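Local coordinates for protein sugar kinase, pfkB family (PDB 2AJR) that probably phosphorylates a sugar phosphate with ATP, as a sugar kinase of the pfkB family, possibly a 1-phosphofructokinase, at residues Arg25-Glu30 with Glu106-Ile111; Gln47-Gly52 with Lys308-Pro313; Val150-Ser155 with Val179-Thr184; Glu167-Ala172 with Glu196-Val201. All coordinates share one frame; numbering follows the deposited sequence.

The four contacts run from the small four-stranded sheet to the large mixed sheet and its helices. Contacts 1 and 2 share the small sheet, where strands 22-28 and 46-51 are neighbours; their centres lie 11 Å apart and they touch through Glu26. Contacts 3 and 4 share the large sheet and helix 164-174, with centres 9 Å apart, and meet where Val179 and Val181 face Asn199 and Val200. Centres of contacts 1 and 4 are 34 Å apart. Along the chain contact 1 crosses contact 2 and contact 3 crosses contact 4; residues 308-313 return last, bringing the loop between helices 290-304 and 315-319 against the small sheet near the magnesium site.

Contact 1: Arg25-Glu30 with Glu106-Ile111; sequences REIFIE and ENIEII. With ACT (acetate ion), chain D.
At the edge of the Arg25 guanidinium, and in its plane, lies OE2 of Glu106; NE reaches it at 3.5 Å in a weak, bent hydrogen bond that is part of a salt bridge, the two flat groups standing 87° apart. Glu106 has its stronger partner in Arg25 of the second subunit, and Phe123 of that subunit makes a cation-pi contact with Arg25. The Phe28 ring meets Ile111 obliquely, with ring CE1 3.5 Å from Ile111 CD1. Its CG is anti to the carbonyl carbon (chi1 -58°), which lays the ring alongside Ile111, while Lys308 makes a cation-pi contact with it. A serine in place of Phe28 would probably leave the Lys308 ammonium without its aromatic mate and open a gap beside Ile111. On the opposite face of the sheet Ile27 CD1 packs 3.9 Å from Ile108 CG2. Five backbone N-H...O bonds join the strands, among them Arg25 N to Asn107 O at 2.9 Å and Ile111 N to Ile27 O at 2.8 Å. This is the parallel central pair of the small sheet which, as in ribokinase relatives, probably serves as the lid and here also joins the two subunits.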
# COMPACT_ATOMS: atom_id res chain seq x y z
N ARG A 25 4.44 5.48 -1.00
CA ARG A 25 4.75 4.43 -1.95
C ARG A 25 4.31 4.86 -3.34
O ARG A 25 3.12 4.83 -3.65
CB ARG A 25 4.08 3.12 -1.58
CG ARG A 25 4.41 2.01 -2.61
CD ARG A 25 4.58 0.65 -1.98
NE ARG A 25 5.85 0.51 -1.26
CZ ARG A 25 7.04 0.30 -1.83
NH1 ARG A 25 7.16 0.20 -3.15
NH2 ARG A 25 8.11 0.19 -1.07
N GLU A 26 5.28 5.23 -4.17
CA GLU A 26 5.04 5.59 -5.56
C GLU A 26 5.21 4.36 -6.46
O GLU A 26 6.15 3.58 -6.33
CB GLU A 26 6.00 6.70 -6.00
CG GLU A 26 6.05 7.98 -5.11
CD GLU A 26 7.51 8.52 -4.90
OE1 GLU A 26 8.04 9.18 -5.85
OE2 GLU A 26 8.11 8.27 -3.79
N ILE A 27 4.28 4.19 -7.38
CA ILE A 27 4.27 3.06 -8.28
C ILE A 27 4.02 3.65 -9.66
O ILE A 27 3.10 4.45 -9.82
CB ILE A 27 3.14 2.08 -7.93
CG1 ILE A 27 3.13 1.79 -6.43
CG2 ILE A 27 3.27 0.78 -8.73
CD1 ILE A 27 1.82 1.25 -5.93
N PHE A 28 4.84 3.27 -10.63
CA PHE A 28 4.79 3.84 -11.97
C PHE A 28 4.33 2.77 -12.94
O PHE A 28 5.04 1.82 -13.18
CB PHE A 28 6.17 4.41 -12.34
CG PHE A 28 6.64 5.47 -11.38
CD1 PHE A 28 6.14 6.77 -11.46
CD2 PHE A 28 7.50 5.15 -10.34
CE1 PHE A 28 6.54 7.75 -10.53
CE2 PHE A 28 7.90 6.13 -9.39
CZ PHE A 28 7.41 7.42 -9.49
N ILE A 29 3.12 2.93 -13.43
CA ILE A 29 2.48 1.98 -14.32
C ILE A 29 1.91 2.75 -15.52
O ILE A 29 1.05 3.60 -15.38
CB ILE A 29 1.29 1.29 -13.62
CG1 ILE A 29 1.75 0.49 -12.40
CG2 ILE A 29 0.58 0.37 -14.57
CD1 ILE A 29 0.61 0.22 -11.41
N GLU A 30 2.41 2.44 -16.69
CA GLU A 30 1.86 3.02 -17.91
C GLU A 30 0.55 2.30 -18.29
O GLU A 30 0.47 1.07 -18.25
CB GLU A 30 2.91 2.96 -19.03
CG GLU A 30 4.23 3.70 -18.65
CD GLU A 30 4.97 4.34 -19.84
OE1 GLU A 30 4.97 3.74 -20.94
OE2 GLU A 30 5.55 5.44 -19.65
N GLU A 106 0.79 4.82 5.46
CA GLU A 106 1.48 4.66 4.19
C GLU A 106 0.49 5.10 3.14
O GLU A 106 -0.59 4.53 3.03
CB GLU A 106 1.93 3.21 3.96
CG GLU A 106 2.72 3.02 2.63
CD GLU A 106 3.15 1.56 2.31
OE1 GLU A 106 2.39 0.62 2.62
OE2 GLU A 106 4.25 1.36 1.73
N ASN A 107 0.84 6.15 2.39
CA ASN A 107 0.03 6.60 1.25
C ASN A 107 0.53 5.97 -0.03
O ASN A 107 1.71 5.61 -0.15
CB ASN A 107 0.05 8.12 1.13
CG ASN A 107 -0.65 8.79 2.29
OD1 ASN A 107 -1.36 8.15 3.07
ND2 ASN A 107 -0.42 10.08 2.44
N ILE A 108 -0.38 5.86 -1.00
CA ILE A 108 -0.07 5.21 -2.27
C ILE A 108 -0.36 6.16 -3.43
O ILE A 108 -1.43 6.74 -3.50
CB ILE A 108 -0.88 3.90 -2.42
CG1 ILE A 108 -0.39 2.88 -1.38
CG2 ILE A 108 -0.75 3.35 -3.83
CD1 ILE A 108 -1.25 1.67 -1.24
N GLU A 109 0.62 6.34 -4.31
CA GLU A 109 0.47 7.17 -5.50
C GLU A 109 0.85 6.34 -6.72
O GLU A 109 1.97 5.87 -6.82
CB GLU A 109 1.33 8.43 -5.40
CG GLU A 109 1.07 9.32 -4.15
CD GLU A 109 1.99 8.99 -2.97
OE1 GLU A 109 3.05 8.37 -3.20
OE2 GLU A 109 1.67 9.34 -1.82
N ILE A 110 -0.11 6.12 -7.60
CA ILE A 110 0.10 5.42 -8.85
C ILE A 110 0.19 6.46 -9.96
O ILE A 110 -0.73 7.25 -10.16
CB ILE A 110 -1.03 4.41 -9.11
CG1 ILE A 110 -1.12 3.41 -7.94
CG2 ILE A 110 -0.80 3.67 -10.44
CD1 ILE A 110 -2.43 2.69 -7.83
N ILE A 111 1.31 6.49 -10.67
CA ILE A 111 1.59 7.55 -11.63
C ILE A 111 1.70 6.93 -13.00
O ILE A 111 2.50 6.02 -13.19
CB ILE A 111 2.87 8.29 -11.25
CG1 ILE A 111 2.63 9.02 -9.90
CG2 ILE A 111 3.26 9.27 -12.32
CD1 ILE A 111 3.86 9.64 -9.29
C ACT D . 2.46 13.55 1.13
O ACT D . 1.82 12.42 1.19
OXT ACT D . 3.64 13.57 0.65
CH3 ACT D . 1.88 14.84 1.65

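Contact 2: Gln47-Gly52 with Lys308-Pro313; sequences QMSPGG and KEKYMP. With MG (magnesium ion), chain C.
Lys310 reaches across to strand 46-51 with its ammonium end, passing Ser49 on the way. Its CG is anti to the backbone N (chi1 -172°) and the chain bends only at chi3, which carries CE to 3.2 Å from Ser49 OG and NZ to 2.8 Å from Pro50 O. That hydrogen bond comes from above the carbonyl plane, 41° out of it, and not on a lone pair. NZ also stands 3.4 Å from Gly51 CA. The ammonium is gripped from outside as well, by a salt bridge to Asp24 and a hydrogen bond to Asn56, which together fix its direction. Glu309, next in the chain, is turned quite differently: its main-chain O binds magnesium at 2.5 Å, as Arg307 O does, in the site that also includes His267 and Ala304. Its side chain bends back, so that OE2 takes a 2.8 Å salt bridge from Lys308 NZ on its anti side, while CG lies 4.2 Å from Gln47 NE2. The loop 308-313 thus runs from the metal site past the small sheet, where Glu26 OE1 receives Lys310 N. Gly52 forms the N-cap of helix 53-63 just beyond strand 46-51, and Met312 of the same loop packs on that helix before helix 315-319 begins.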
# COMPACT_ATOMS: atom_id res chain seq x y z
N GLN A 47 9.00 3.29 -5.85
CA GLN A 47 9.84 4.16 -5.05
C GLN A 47 9.16 4.29 -3.70
O GLN A 47 7.94 4.37 -3.61
CB GLN A 47 9.95 5.53 -5.71
CG GLN A 47 11.10 6.40 -5.22
CD GLN A 47 12.45 5.91 -5.72
OE1 GLN A 47 13.09 5.05 -5.09
NE2 GLN A 47 12.91 6.45 -6.85
N MSE A 48 9.95 4.32 -2.64
CA MSE A 48 9.38 4.48 -1.33
C MSE A 48 10.21 5.43 -0.52
O MSE A 48 11.43 5.32 -0.46
CB MSE A 48 9.26 3.13 -0.66
CG MSE A 48 8.23 3.14 0.43
SE MSE A 48 9.02 3.10 2.20
CE MSE A 48 10.82 4.02 2.02
N SER A 49 9.55 6.39 0.12
CA SER A 49 10.28 7.45 0.78
C SER A 49 9.46 8.10 1.88
O SER A 49 8.24 8.08 1.81
CB SER A 49 10.63 8.52 -0.25
OG SER A 49 9.46 9.06 -0.85
N PRO A 50 10.13 8.69 2.87
CA PRO A 50 9.47 9.51 3.86
C PRO A 50 8.75 10.68 3.24
O PRO A 50 9.28 11.29 2.32
CB PRO A 50 10.61 10.04 4.72
CG PRO A 50 11.67 9.08 4.54
CD PRO A 50 11.57 8.62 3.12
N GLY A 51 7.57 10.98 3.76
CA GLY A 51 6.72 12.04 3.26
C GLY A 51 5.90 12.71 4.35
O GLY A 51 6.15 12.52 5.54
N GLY A 52 4.90 13.48 3.94
CA GLY A 52 4.27 14.45 4.81
C GLY A 52 4.89 15.79 4.46
O GLY A 52 6.08 15.87 4.20
N LYS A 308 8.99 12.40 -12.78
CA LYS A 308 7.80 11.65 -12.38
C LYS A 308 7.81 11.29 -10.90
O LYS A 308 6.76 11.19 -10.29
CB LYS A 308 7.59 10.40 -13.25
CG LYS A 308 8.64 9.29 -13.17
CD LYS A 308 8.29 8.10 -14.12
CE LYS A 308 9.49 7.19 -14.43
NZ LYS A 308 10.33 6.94 -13.23
N GLU A 309 9.00 11.11 -10.33
CA GLU A 309 9.11 10.79 -8.90
C GLU A 309 9.04 12.06 -8.10
O GLU A 309 9.33 13.14 -8.62
CB GLU A 309 10.45 10.13 -8.54
CG GLU A 309 10.90 9.06 -9.49
CD GLU A 309 11.65 9.61 -10.70
OE1 GLU A 309 12.16 10.76 -10.62
OE2 GLU A 309 11.71 8.88 -11.71
N LYS A 310 8.65 11.91 -6.84
CA LYS A 310 8.84 12.94 -5.84
C LYS A 310 10.31 13.27 -5.89
O LYS A 310 11.15 12.40 -5.65
CB LYS A 310 8.45 12.42 -4.45
CG LYS A 310 8.44 13.51 -3.37
CD LYS A 310 7.60 13.12 -2.13
CE LYS A 310 8.23 11.96 -1.36
NZ LYS A 310 7.68 11.84 0.03
N TYR A 311 10.60 14.51 -6.28
CA TYR A 311 11.94 15.02 -6.41
C TYR A 311 11.97 16.41 -5.80
O TYR A 311 11.23 17.29 -6.20
CB TYR A 311 12.35 15.06 -7.88
CG TYR A 311 13.60 15.88 -8.19
CD1 TYR A 311 14.87 15.48 -7.76
CD2 TYR A 311 13.50 17.03 -8.97
CE1 TYR A 311 16.01 16.24 -8.07
CE2 TYR A 311 14.62 17.78 -9.29
CZ TYR A 311 15.87 17.39 -8.85
OH TYR A 311 16.95 18.19 -9.19
N MSE A 312 12.80 16.57 -4.79
CA MSE A 312 13.07 17.87 -4.23
C MSE A 312 14.34 18.35 -4.94
O MSE A 312 15.35 17.67 -4.92
CB MSE A 312 13.29 17.75 -2.73
CG MSE A 312 12.13 17.14 -1.97
SE MSE A 312 10.43 18.20 -2.13
CE MSE A 312 9.24 16.86 -3.04
N PRO A 313 14.27 19.52 -5.58
CA PRO A 313 15.36 19.96 -6.45
C PRO A 313 16.56 20.51 -5.71
O PRO A 313 16.44 20.94 -4.56
CB PRO A 313 14.70 21.08 -7.26
CG PRO A 313 13.69 21.66 -6.33
CD PRO A 313 13.16 20.49 -5.55
MG MG C . 7.82 15.00 -9.37

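Contact 3: Val150-Ser155 with Val179-Thr184; sequences VVISGS and VFVEQT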
# COMPACT_ATOMS: atom_id res chain seq x y z
N VAL A 150 9.85 28.63 11.62
CA VAL A 150 9.11 27.37 11.71
C VAL A 150 8.17 27.18 10.52
O VAL A 150 7.61 28.16 10.00
CB VAL A 150 8.27 27.32 13.02
CG1 VAL A 150 7.13 28.33 12.98
CG2 VAL A 150 7.74 25.92 13.28
N VAL A 151 8.01 25.92 10.10
CA VAL A 151 7.11 25.55 9.02
C VAL A 151 6.10 24.56 9.54
O VAL A 151 6.48 23.48 10.00
CB VAL A 151 7.84 24.87 7.87
CG1 VAL A 151 6.84 24.43 6.80
CG2 VAL A 151 8.93 25.78 7.32
N ILE A 152 4.82 24.93 9.48
CA ILE A 152 3.74 24.08 9.95
C ILE A 152 2.88 23.76 8.74
O ILE A 152 2.18 24.63 8.24
CB ILE A 152 2.86 24.77 10.99
CG1 ILE A 152 3.67 25.14 12.23
CG2 ILE A 152 1.70 23.86 11.36
CD1 ILE A 152 3.27 26.47 12.83
N SER A 153 2.92 22.52 8.26
CA SER A 153 2.16 22.20 7.07
C SER A 153 1.57 20.79 7.08
O SER A 153 2.05 19.90 7.78
CB SER A 153 2.99 22.45 5.81
OG SER A 153 4.13 21.62 5.80
N GLY A 154 0.49 20.64 6.31
CA GLY A 154 -0.14 19.36 6.11
C GLY A 154 -1.22 19.08 7.12
O GLY A 154 -1.49 19.87 8.01
N SER A 155 -1.80 17.90 7.00
CA SER A 155 -2.93 17.51 7.81
C SER A 155 -2.60 17.19 9.27
O SER A 155 -1.45 17.02 9.64
CB SER A 155 -3.59 16.28 7.18
OG SER A 155 -2.67 15.18 7.15
N VAL A 179 7.05 32.49 10.88
CA VAL A 179 6.19 31.33 10.65
C VAL A 179 5.71 31.21 9.21
O VAL A 179 5.15 32.16 8.68
CB VAL A 179 4.90 31.40 11.52
CG1 VAL A 179 3.85 30.41 11.01
CG2 VAL A 179 5.22 31.17 13.00
N PHE A 180 5.93 30.04 8.61
CA PHE A 180 5.34 29.65 7.31
C PHE A 180 4.25 28.61 7.56
O PHE A 180 4.50 27.64 8.29
CB PHE A 180 6.37 28.95 6.42
CG PHE A 180 7.54 29.81 6.02
CD1 PHE A 180 8.57 30.05 6.92
CD2 PHE A 180 7.63 30.32 4.73
CE1 PHE A 180 9.67 30.83 6.54
CE2 PHE A 180 8.73 31.09 4.35
CZ PHE A 180 9.75 31.35 5.26
N VAL A 181 3.07 28.76 6.95
CA VAL A 181 2.04 27.72 7.03
C VAL A 181 1.52 27.32 5.66
O VAL A 181 1.22 28.18 4.84
CB VAL A 181 0.85 28.15 7.91
CG1 VAL A 181 -0.27 27.13 7.79
CG2 VAL A 181 1.27 28.31 9.36
N GLU A 182 1.40 26.01 5.42
CA GLU A 182 0.66 25.47 4.26
C GLU A 182 -0.38 24.46 4.76
O GLU A 182 -0.03 23.34 5.10
CB GLU A 182 1.59 24.83 3.21
CG GLU A 182 0.83 24.29 1.95
CD GLU A 182 1.72 23.55 0.91
OE1 GLU A 182 2.76 22.95 1.28
OE2 GLU A 182 1.35 23.57 -0.28
N GLN A 183 -1.65 24.84 4.80
CA GLN A 183 -2.71 23.94 5.28
C GLN A 183 -4.01 24.19 4.56
O GLN A 183 -4.18 25.21 3.93
CB GLN A 183 -2.91 24.09 6.79
CG GLN A 183 -1.72 23.55 7.57
CD GLN A 183 -1.93 23.49 9.09
OE1 GLN A 183 -2.30 24.48 9.71
NE2 GLN A 183 -1.66 22.33 9.68
N THR A 184 -4.94 23.25 4.67
CA THR A 184 -6.24 23.35 4.04
C THR A 184 -7.07 24.46 4.70
O THR A 184 -6.80 24.86 5.84
CB THR A 184 -7.00 21.99 4.09
OG1 THR A 184 -7.30 21.66 5.46
CG2 THR A 184 -6.18 20.86 3.44
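Strands 150-153 and 179-182 form the parallel pair of a beta-alpha-beta crossover whose helix, 164-174, packs on the face bearing Val150 and Val179, in the central sheet of the ribokinase-like fold. Val150 CG1 sits between the backbone N and the carbonyl carbon (chi1 69°), bringing it 3.4 Å from Val179 CG2, the two valines lying side by side. Phe180 points to the other face, where helix 271-286 packs; Val150 O lies in the plane of its ring, at the edge, 3.7 Å from CD1. Val181 CG1 rests 3.5 Å from Ile152 O. The extended Glu182 leads its carboxylate to Lys53 in a salt bridge. Gly154 takes backbone angles (phi 90°) that would jam a CB against the preceding carbonyl oxygen, and its N bonds Glu182 O. In the loops beyond, Gln183 takes over: CG is anti to the carbonyl carbon (chi1 -69°) and the chain runs straight on, so the amide arrives beside Gly154. An alanine in place of Gln183 would probably leave the Gly154 carbonyl without this donor and the two loop ends less firmly joined. In that bond Gln183 NE2 meets Gly154 O at 3.0 Å, nearly head-on and close to the amide plane.

Contact 4: Glu167-Ala172 with Glu196-Val201; sequences ELVRLA and EFPNVV
Glu196 meets the helix through its aliphatic carbons, laid against Arg170. Its CB lies 3.9 Å from Arg170 CA and somewhat farther from Arg170 CG. One bond on, CG is placed anti to the carbonyl carbon (chi1 -68°) and stands 4.0 Å from Arg170 CG, so methylene packs on methylene. At the next bond the chain bends, and CD with its two oxygens turns away from the helix; the carboxylate and the guanidinium make no salt bridge, OE2 of Glu196 being 7.6 Å from Arg170 NE. The two side chains cross at about a right angle, and the guanidinium runs off the other way, where NE has a long, weak ion pair with Glu174. The second point of contact is Val169, whose CG1, anti to the backbone N (chi1 167°), presses on the main chain of the loop: it is 3.7 Å from Phe197 C and 3.8 Å from Pro198 N, and meets the proline ring at CD, 4.2 Å away. Its other methyl, CG2, faces Ile152 on strand 149-153. No hydrogen bond crosses this contact, which is packing of a helix on a loop away from the annotated sites. Helix 164-174 carries Leu168 and Leu171 against helix 130-144 on another of its sides. The loop 196-199 connects helix 185-193, whose Ile191 and Tyr192 Pro198 packs against, to strand 200-201, the neighbour of strand 178-182 in the large sheet.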
# COMPACT_ATOMS: atom_id res chain seq x y z
N GLU A 167 -2.52 27.20 18.22
CA GLU A 167 -1.61 27.27 19.37
C GLU A 167 -0.17 27.27 18.87
O GLU A 167 0.66 27.98 19.41
CB GLU A 167 -1.85 26.14 20.38
CG GLU A 167 -1.25 26.39 21.77
N LEU A 168 0.11 26.49 17.83
CA LEU A 168 1.47 26.36 17.31
C LEU A 168 2.00 27.65 16.71
O LEU A 168 3.17 27.99 16.89
CB LEU A 168 1.54 25.26 16.25
CG LEU A 168 1.35 23.85 16.83
CD1 LEU A 168 1.26 22.83 15.71
CD2 LEU A 168 2.48 23.52 17.80
N VAL A 169 1.14 28.35 15.98
CA VAL A 169 1.49 29.64 15.39
C VAL A 169 1.68 30.66 16.50
O VAL A 169 2.60 31.48 16.47
CB VAL A 169 0.39 30.14 14.42
CG1 VAL A 169 0.60 31.60 14.05
CG2 VAL A 169 0.33 29.25 13.17
N ARG A 170 0.81 30.58 17.50
CA ARG A 170 0.79 31.55 18.58
C ARG A 170 2.07 31.45 19.40
O ARG A 170 2.74 32.45 19.64
CB ARG A 170 -0.44 31.31 19.46
CG ARG A 170 -0.87 32.54 20.26
CD ARG A 170 -1.64 32.12 21.50
NE ARG A 170 -0.76 31.42 22.43
CZ ARG A 170 -1.15 30.71 23.48
NH1 ARG A 170 -2.44 30.57 23.77
NH2 ARG A 170 -0.25 30.12 24.25
N LEU A 171 2.40 30.24 19.82
CA LEU A 171 3.62 30.00 20.56
C LEU A 171 4.85 30.49 19.78
O LEU A 171 5.71 31.17 20.34
CB LEU A 171 3.75 28.51 20.86
CG LEU A 171 2.74 27.96 21.87
CD1 LEU A 171 2.56 26.45 21.71
CD2 LEU A 171 3.19 28.31 23.28
N ALA A 172 4.91 30.16 18.49
CA ALA A 172 6.01 30.56 17.62
C ALA A 172 6.13 32.08 17.58
O ALA A 172 7.21 32.67 17.78
CB ALA A 172 5.81 30.03 16.21
N GLU A 196 -2.51 35.44 17.01
CA GLU A 196 -1.31 35.54 16.19
C GLU A 196 -1.54 34.91 14.84
O GLU A 196 -2.44 34.09 14.65
CB GLU A 196 -0.11 34.90 16.90
CG GLU A 196 0.35 35.68 18.17
CD GLU A 196 1.08 37.01 17.88
OE1 GLU A 196 1.27 37.37 16.69
OE2 GLU A 196 1.48 37.69 18.85
N PHE A 197 -0.71 35.30 13.88
CA PHE A 197 -0.90 34.94 12.50
C PHE A 197 0.41 34.51 11.83
O PHE A 197 1.49 34.96 12.22
CB PHE A 197 -1.51 36.13 11.75
CG PHE A 197 -2.86 36.54 12.27
CD1 PHE A 197 -4.00 35.84 11.89
CD2 PHE A 197 -2.98 37.61 13.14
CE1 PHE A 197 -5.25 36.20 12.38
CE2 PHE A 197 -4.23 37.99 13.65
CZ PHE A 197 -5.37 37.27 13.26
N PRO A 198 0.32 33.63 10.82
CA PRO A 198 1.50 33.26 10.05
C PRO A 198 2.11 34.44 9.31
O PRO A 198 1.40 35.30 8.85
CB PRO A 198 0.95 32.25 9.05
CG PRO A 198 -0.28 31.74 9.67
CD PRO A 198 -0.86 32.88 10.36
N ASN A 199 3.43 34.45 9.19
CA ASN A 199 4.12 35.45 8.38
C ASN A 199 3.90 35.20 6.88
O ASN A 199 3.68 36.16 6.11
CB ASN A 199 5.60 35.44 8.71
CG ASN A 199 5.85 35.82 10.13
OD1 ASN A 199 5.92 34.96 11.02
ND2 ASN A 199 5.94 37.12 10.38
N VAL A 200 3.99 33.93 6.49
CA VAL A 200 3.80 33.47 5.11
C VAL A 200 2.76 32.35 5.10
O VAL A 200 2.93 31.34 5.77
CB VAL A 200 5.10 32.88 4.53
CG1 VAL A 200 4.86 32.41 3.09
CG2 VAL A 200 6.23 33.89 4.59
N VAL A 201 1.68 32.54 4.36
CA VAL A 201 0.63 31.53 4.25
C VAL A 201 0.51 31.08 2.80
O VAL A 201 0.57 31.89 1.87
CB VAL A 201 -0.74 32.05 4.80
CG1 VAL A 201 -1.28 33.27 3.99
CG2 VAL A 201 -1.75 30.92 4.81